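Local coordinates for protein cellulase (Uncultured bacterium, PDB 6XSO) that probably hydrolyses internal beta-1,4 linkages of cellulose and related plant polysaccharides, as a broad-specificity endoglucanase of glycoside hydrolase family 5 with a TIM-barrel fold, at residues A[234-239]-A[267-272]; A[249-254]-A[291-296]. All blocks are in the same frame, centred on the assembly; numbering follows the deposited sequence. Where two conformers were deposited one is given.

Interaction 1: residues A[234-239]-A[267-272]; sequences YAAANG and QVHAYP
His269 N reaches Ala236 O at 2.9 Å in an almost straight hydrogen bond (174° at the hydrogen). On the same edge of the strand, Asn238 ND2 donates to the His269 carbonyl O, also at 2.9 Å, in the carbonyl plane and on a lone pair (154° at the hydrogen), so the loop 234-239 holds both polar backbone atoms of this histidine. Asn238 folds back to do this: chi1 of 61° puts CG between its own N and C, while OD1 bonds Ser240 OG. Ala236 CB lies over one face of the imidazole, 3.5 Å from the ring centroid, a CH-pi contact offset toward the ND1 rim. The ring's rotation is fixed at its edge, where NE2 donates to Gln267 OE1 at 2.8 Å and ND1 bonds Glu175 OE2. A beta turn presents Ala236, its central residues Ala235 and Ala236 both left-handed and closed by Ala237 N to Tyr234 O at 2.8 Å. Next to it, Val268 CG1 packs on Ala237 O at 3.4 Å. Glu175 follows strand 168-171, where family 5 enzymes carry their acid/base, so the contact probably helps shape the active site. Strand 264-270 runs between strands 229-232 and 304-309 of the barrel, and Leu289 and Leu293 of helix 279-298 pack against Asn238, Val268 and Ala270 from outside.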
loop_
_atom_site.group_PDB
_atom_site.type_symbol
_atom_site.label_atom_id
_atom_site.label_comp_id
_atom_site.label_asym_id
_atom_site.label_seq_id
_atom_site.Cartn_x
_atom_site.Cartn_y
_atom_site.Cartn_z
ATOM N N TYR A 234 4.697 -6.956 -8.876
ATOM C CA TYR A 234 6.114 -6.632 -8.977
ATOM C C TYR A 234 6.307 -5.124 -8.953
ATOM O O TYR A 234 5.734 -4.415 -9.782
ATOM C CB TYR A 234 6.734 -7.223 -10.294
ATOM C CG TYR A 234 8.191 -6.841 -10.387
ATOM C CD1 TYR A 234 8.585 -5.659 -10.963
ATOM C CD2 TYR A 234 9.180 -7.649 -9.820
ATOM C CE1 TYR A 234 9.922 -5.263 -10.957
ATOM C CE2 TYR A 234 10.496 -7.263 -9.828
ATOM C CZ TYR A 234 10.857 -6.071 -10.389
ATOM O OH TYR A 234 12.182 -5.703 -10.365
ATOM N N ALA A 235 7.109 -4.620 -8.007
ATOM C CA ALA A 235 7.449 -3.202 -7.854
ATOM C C ALA A 235 6.239 -2.299 -7.590
ATOM O O ALA A 235 6.369 -1.060 -7.612
ATOM C CB ALA A 235 8.258 -2.650 -9.038
ATOM N N ALA A 236 5.067 -2.885 -7.317
ATOM C CA ALA A 236 3.803 -2.150 -7.375
ATOM C C ALA A 236 3.632 -1.441 -8.728
ATOM O O ALA A 236 2.931 -0.435 -8.855
ATOM C CB ALA A 236 3.642 -1.208 -6.178
ATOM N N ALA A 237 4.265 -1.983 -9.771
ATOM C CA ALA A 237 4.149 -1.435 -11.111
ATOM C C ALA A 237 2.725 -1.609 -11.628
ATOM O O ALA A 237 2.032 -2.575 -11.301
ATOM C CB ALA A 237 5.141 -2.137 -12.047
ATOM N N ASN A 238 2.284 -0.664 -12.451
ATOM C CA ASN A 238 0.877 -0.601 -12.835
ATOM C C ASN A 238 0.613 -0.943 -14.296
ATOM O O ASN A 238 -0.549 -0.918 -14.719
ATOM C CB ASN A 238 0.288 0.768 -12.498
ATOM C CG ASN A 238 0.988 1.894 -13.218
ATOM O OD1 ASN A 238 1.240 1.838 -14.433
ATOM N ND2 ASN A 238 1.280 2.954 -12.472
ATOM N N GLY A 239 1.640 -1.307 -15.060
ATOM C CA GLY A 239 1.457 -1.752 -16.422
ATOM C C GLY A 239 1.283 -0.675 -17.461
ATOM O O GLY A 239 1.202 -1.006 -18.645
ATOM N N GLN A 267 -2.978 -4.640 -5.609
ATOM C CA GLN A 267 -2.546 -3.258 -5.455
ATOM C C GLN A 267 -1.379 -2.911 -6.368
ATOM O O GLN A 267 -0.432 -3.689 -6.531
ATOM C CB GLN A 267 -2.173 -2.949 -3.981
ATOM C CG GLN A 267 -1.437 -1.612 -3.800
ATOM C CD GLN A 267 -1.140 -1.217 -2.359
ATOM O OE1 GLN A 267 -0.417 -0.256 -2.123
ATOM N NE2 GLN A 267 -1.716 -1.932 -1.404
ATOM N N VAL A 268 -1.474 -1.709 -6.942
ATOM C CA VAL A 268 -0.421 -1.064 -7.698
ATOM C C VAL A 268 -0.277 0.362 -7.172
ATOM O O VAL A 268 -1.128 0.864 -6.434
ATOM C CB VAL A 268 -0.740 -1.028 -9.196
ATOM C CG1 VAL A 268 -1.013 -2.439 -9.722
ATOM C CG2 VAL A 268 -1.942 -0.112 -9.481
ATOM N N HIS A 269 0.827 1.003 -7.560
ATOM C CA HIS A 269 1.062 2.418 -7.271
ATOM C C HIS A 269 1.138 3.176 -8.588
ATOM O O HIS A 269 1.394 2.592 -9.644
ATOM C CB HIS A 269 2.357 2.594 -6.482
ATOM C CG HIS A 269 2.332 1.901 -5.154
ATOM N ND1 HIS A 269 3.468 1.658 -4.411
ATOM C CD2 HIS A 269 1.301 1.388 -4.448
ATOM C CE1 HIS A 269 3.134 1.028 -3.296
ATOM N NE2 HIS A 269 1.829 0.826 -3.309
ATOM N N ALA A 270 0.866 4.484 -8.537
ATOM C CA ALA A 270 0.886 5.281 -9.764
ATOM C C ALA A 270 1.329 6.704 -9.467
ATOM O O ALA A 270 0.677 7.417 -8.691
ATOM C CB ALA A 270 -0.502 5.320 -10.403
ATOM N N TYR A 271 2.393 7.135 -10.148
ATOM C CA TYR A 271 2.885 8.508 -10.063
ATOM C C TYR A 271 3.063 9.038 -11.479
ATOM O O TYR A 271 4.187 9.190 -11.970
ATOM C CB TYR A 271 4.190 8.550 -9.281
ATOM C CG TYR A 271 4.042 8.196 -7.814
ATOM C CD1 TYR A 271 3.877 9.180 -6.864
ATOM C CD2 TYR A 271 4.120 6.882 -7.374
ATOM C CE1 TYR A 271 3.783 8.868 -5.513
ATOM C CE2 TYR A 271 4.022 6.560 -6.040
ATOM C CZ TYR A 271 3.870 7.552 -5.105
ATOM O OH TYR A 271 3.805 7.274 -3.758
ATOM N N PRO A 272 1.962 9.318 -12.168
ATOM C CA PRO A 272 2.055 9.698 -13.581
ATOM C C PRO A 272 2.774 11.023 -13.773
ATOM O O PRO A 272 2.710 11.921 -12.934
ATOM C CB PRO A 272 0.590 9.832 -14.014
ATOM C CG PRO A 272 -0.205 9.123 -12.984
ATOM C CD PRO A 272 0.577 9.168 -11.703
#

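Interaction 2: residues A[249-254]-A[291-296]; sequences DPLSKL and NGLNTY
Gly292 opens the contact: the tip of Leu251 rests against the helix backbone here, its CD1 3.9 Å from Gly292 O. The same oxygen accepts the helical bond from Tyr296 N at 3.1 Å. Leu293 starts off away from helix 249-252, yet its CD2 comes round to within 4.4 Å of Leu251 CD2, a loose apolar touch. Thr295 contributes from within its own helix, its CG2 lying over the face of the Tyr296 ring opposite to Leu251. Within 291-296, Tyr296 contributes most. Its CG sits beside the backbone N (chi1 -69°), which turns the ring toward the short helix, where Leu251 crosses it at about a right angle. Leu251 CB stands over the ring face, 4.2 Å from the centroid and 28° off the normal, while CD1 meets Tyr296 CD2 at 3.8 Å. Farther out along the ring, Ser252 CB touches CE1 at 3.5 Å. No hydrogen bond joins the two segments. Helix 249-252, just ahead of strand 264-270, packs against two longer barrel helices: 279-298, where Leu251 also meets Phe297, and 196-219, whose Tyr203 packs against Pro250.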
loop_
_atom_site.group_PDB
_atom_site.type_symbol
_atom_site.label_atom_id
_atom_site.label_comp_id
_atom_site.label_asym_id
_atom_site.label_seq_id
_atom_site.Cartn_x
_atom_site.Cartn_y
_atom_site.Cartn_z
ATOM N N ASP A 249 3.938 -7.075 -18.074
ATOM C CA ASP A 249 4.287 -8.323 -17.398
ATOM C C ASP A 249 4.000 -8.301 -15.893
ATOM O O ASP A 249 3.545 -9.330 -15.378
ATOM C CB ASP A 249 5.747 -8.712 -17.682
ATOM C CG ASP A 249 6.019 -9.047 -19.158
ATOM O OD1 ASP A 249 5.137 -8.896 -20.026
ATOM O OD2 ASP A 249 7.152 -9.489 -19.443
ATOM N N PRO A 250 4.243 -7.220 -15.140
ATOM C CA PRO A 250 3.843 -7.224 -13.714
ATOM C C PRO A 250 2.366 -7.502 -13.500
ATOM O O PRO A 250 1.974 -8.063 -12.462
ATOM C CB PRO A 250 4.260 -5.826 -13.230
ATOM C CG PRO A 250 5.442 -5.504 -14.105
ATOM C CD PRO A 250 5.019 -6.014 -15.485
ATOM N N LEU A 251 1.525 -7.147 -14.465
ATOM C CA LEU A 251 0.104 -7.430 -14.347
ATOM C C LEU A 251 -0.234 -8.843 -14.816
ATOM O O LEU A 251 -0.947 -9.582 -14.129
ATOM C CB LEU A 251 -0.724 -6.430 -15.167
ATOM C CG LEU A 251 -0.483 -4.930 -14.997
ATOM C CD1 LEU A 251 -1.581 -4.143 -15.711
ATOM C CD2 LEU A 251 -0.417 -4.483 -13.544
ATOM N N SER A 252 0.274 -9.235 -15.981
ATOM C CA SER A 252 -0.134 -10.495 -16.571
ATOM C C SER A 252 0.532 -11.689 -15.923
ATOM O O SER A 252 0.019 -12.804 -16.050
ATOM C CB SER A 252 0.191 -10.515 -18.062
ATOM O OG SER A 252 1.592 -10.580 -18.277
ATOM N N LYS A 253 1.662 -11.485 -15.248
ATOM C CA LYS A 253 2.404 -12.575 -14.630
ATOM C C LYS A 253 2.112 -12.728 -13.143
ATOM O O LYS A 253 2.735 -13.571 -12.481
ATOM C CB LYS A 253 3.910 -12.376 -14.858
ATOM C CG LYS A 253 4.342 -12.274 -16.308
ATOM C CD LYS A 253 4.259 -13.567 -17.030
ATOM C CE LYS A 253 4.785 -13.385 -18.450
ATOM N NZ LYS A 253 4.442 -14.557 -19.280
ATOM N N LEU A 254 1.184 -11.945 -12.603
ATOM C CA LEU A 254 0.748 -12.113 -11.223
ATOM C C LEU A 254 -0.258 -13.251 -11.157
ATOM O O LEU A 254 -1.181 -13.322 -11.975
ATOM C CB LEU A 254 0.095 -10.816 -10.728
ATOM C CG LEU A 254 -0.370 -10.834 -9.282
ATOM C CD1 LEU A 254 0.796 -11.047 -8.313
ATOM C CD2 LEU A 254 -1.096 -9.567 -8.892
ATOM N N ASN A 291 -7.334 1.233 -17.972
ATOM C CA ASN A 291 -7.701 0.155 -18.889
ATOM C C ASN A 291 -6.909 -1.117 -18.591
ATOM O O ASN A 291 -7.465 -2.220 -18.614
ATOM C CB ASN A 291 -7.495 0.586 -20.351
ATOM C CG ASN A 291 -8.625 1.480 -20.895
ATOM O OD1 ASN A 291 -9.727 1.553 -20.339
ATOM N ND2 ASN A 291 -8.339 2.160 -22.005
ATOM N N GLY A 292 -5.610 -0.985 -18.307
ATOM C CA GLY A 292 -4.809 -2.162 -18.002
ATOM C C GLY A 292 -5.245 -2.837 -16.719
ATOM O O GLY A 292 -5.321 -4.067 -16.645
ATOM N N LEU A 293 -5.548 -2.036 -15.702
ATOM C CA LEU A 293 -6.046 -2.585 -14.446
ATOM C C LEU A 293 -7.383 -3.275 -14.656
ATOM O O LEU A 293 -7.650 -4.322 -14.047
ATOM C CB LEU A 293 -6.150 -1.486 -13.391
ATOM C CG LEU A 293 -4.840 -0.731 -13.115
ATOM C CD1 LEU A 293 -5.036 0.370 -12.090
ATOM C CD2 LEU A 293 -3.734 -1.693 -12.656
ATOM N N ASN A 294 -8.231 -2.720 -15.530
ATOM C CA ASN A 294 -9.495 -3.374 -15.837
ATOM C C ASN A 294 -9.263 -4.679 -16.584
ATOM O O ASN A 294 -9.868 -5.707 -16.264
ATOM C CB ASN A 294 -10.398 -2.429 -16.622
ATOM C CG ASN A 294 -11.794 -2.967 -16.785
ATOM O OD1 ASN A 294 -12.401 -3.471 -15.851
ATOM N ND2 ASN A 294 -12.300 -2.890 -17.995
ATOM N N THR A 295 -8.396 -4.658 -17.600
ATOM C CA THR A 295 -8.160 -5.854 -18.405
ATOM C C THR A 295 -7.705 -7.030 -17.550
ATOM O O THR A 295 -8.245 -8.137 -17.664
ATOM C CB THR A 295 -7.121 -5.543 -19.484
ATOM O OG1 THR A 295 -7.691 -4.653 -20.447
ATOM C CG2 THR A 295 -6.674 -6.809 -20.213
ATOM N N TYR A 296 -6.708 -6.818 -16.691
ATOM C CA TYR A 296 -6.100 -7.946 -15.994
ATOM C C TYR A 296 -6.794 -8.301 -14.690
ATOM O O TYR A 296 -6.726 -9.464 -14.265
ATOM C CB TYR A 296 -4.604 -7.686 -15.775
ATOM C CG TYR A 296 -3.871 -7.708 -17.087
ATOM C CD1 TYR A 296 -3.500 -8.912 -17.669
ATOM C CD2 TYR A 296 -3.609 -6.537 -17.783
ATOM C CE1 TYR A 296 -2.861 -8.948 -18.900
ATOM C CE2 TYR A 296 -2.969 -6.567 -19.029
ATOM C CZ TYR A 296 -2.594 -7.774 -19.571
ATOM O OH TYR A 296 -1.963 -7.820 -20.806
#

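The four segments alternate along the chain: 234-239, 249-254, 267-272, then 291-296, all in the strand-loop-helix units around barrel strands 229-232 and 264-270. Interaction 1 lies about 10 Å from the centre of the chain and interaction 2 about 17 Å, with about 10 Å between their own centres. They adjoin directly, since Leu251 CD1 packs on Asn238 O at 3.5 Å and Leu293 CD2 on the same oxygen at 3.9 Å. Leu293 also touches Val268, so helix 279-298 serves both. Packing thus runs unbroken from the histidine beside the probable catalytic centre, through the loop after strand 229-232, to the helical outer layer.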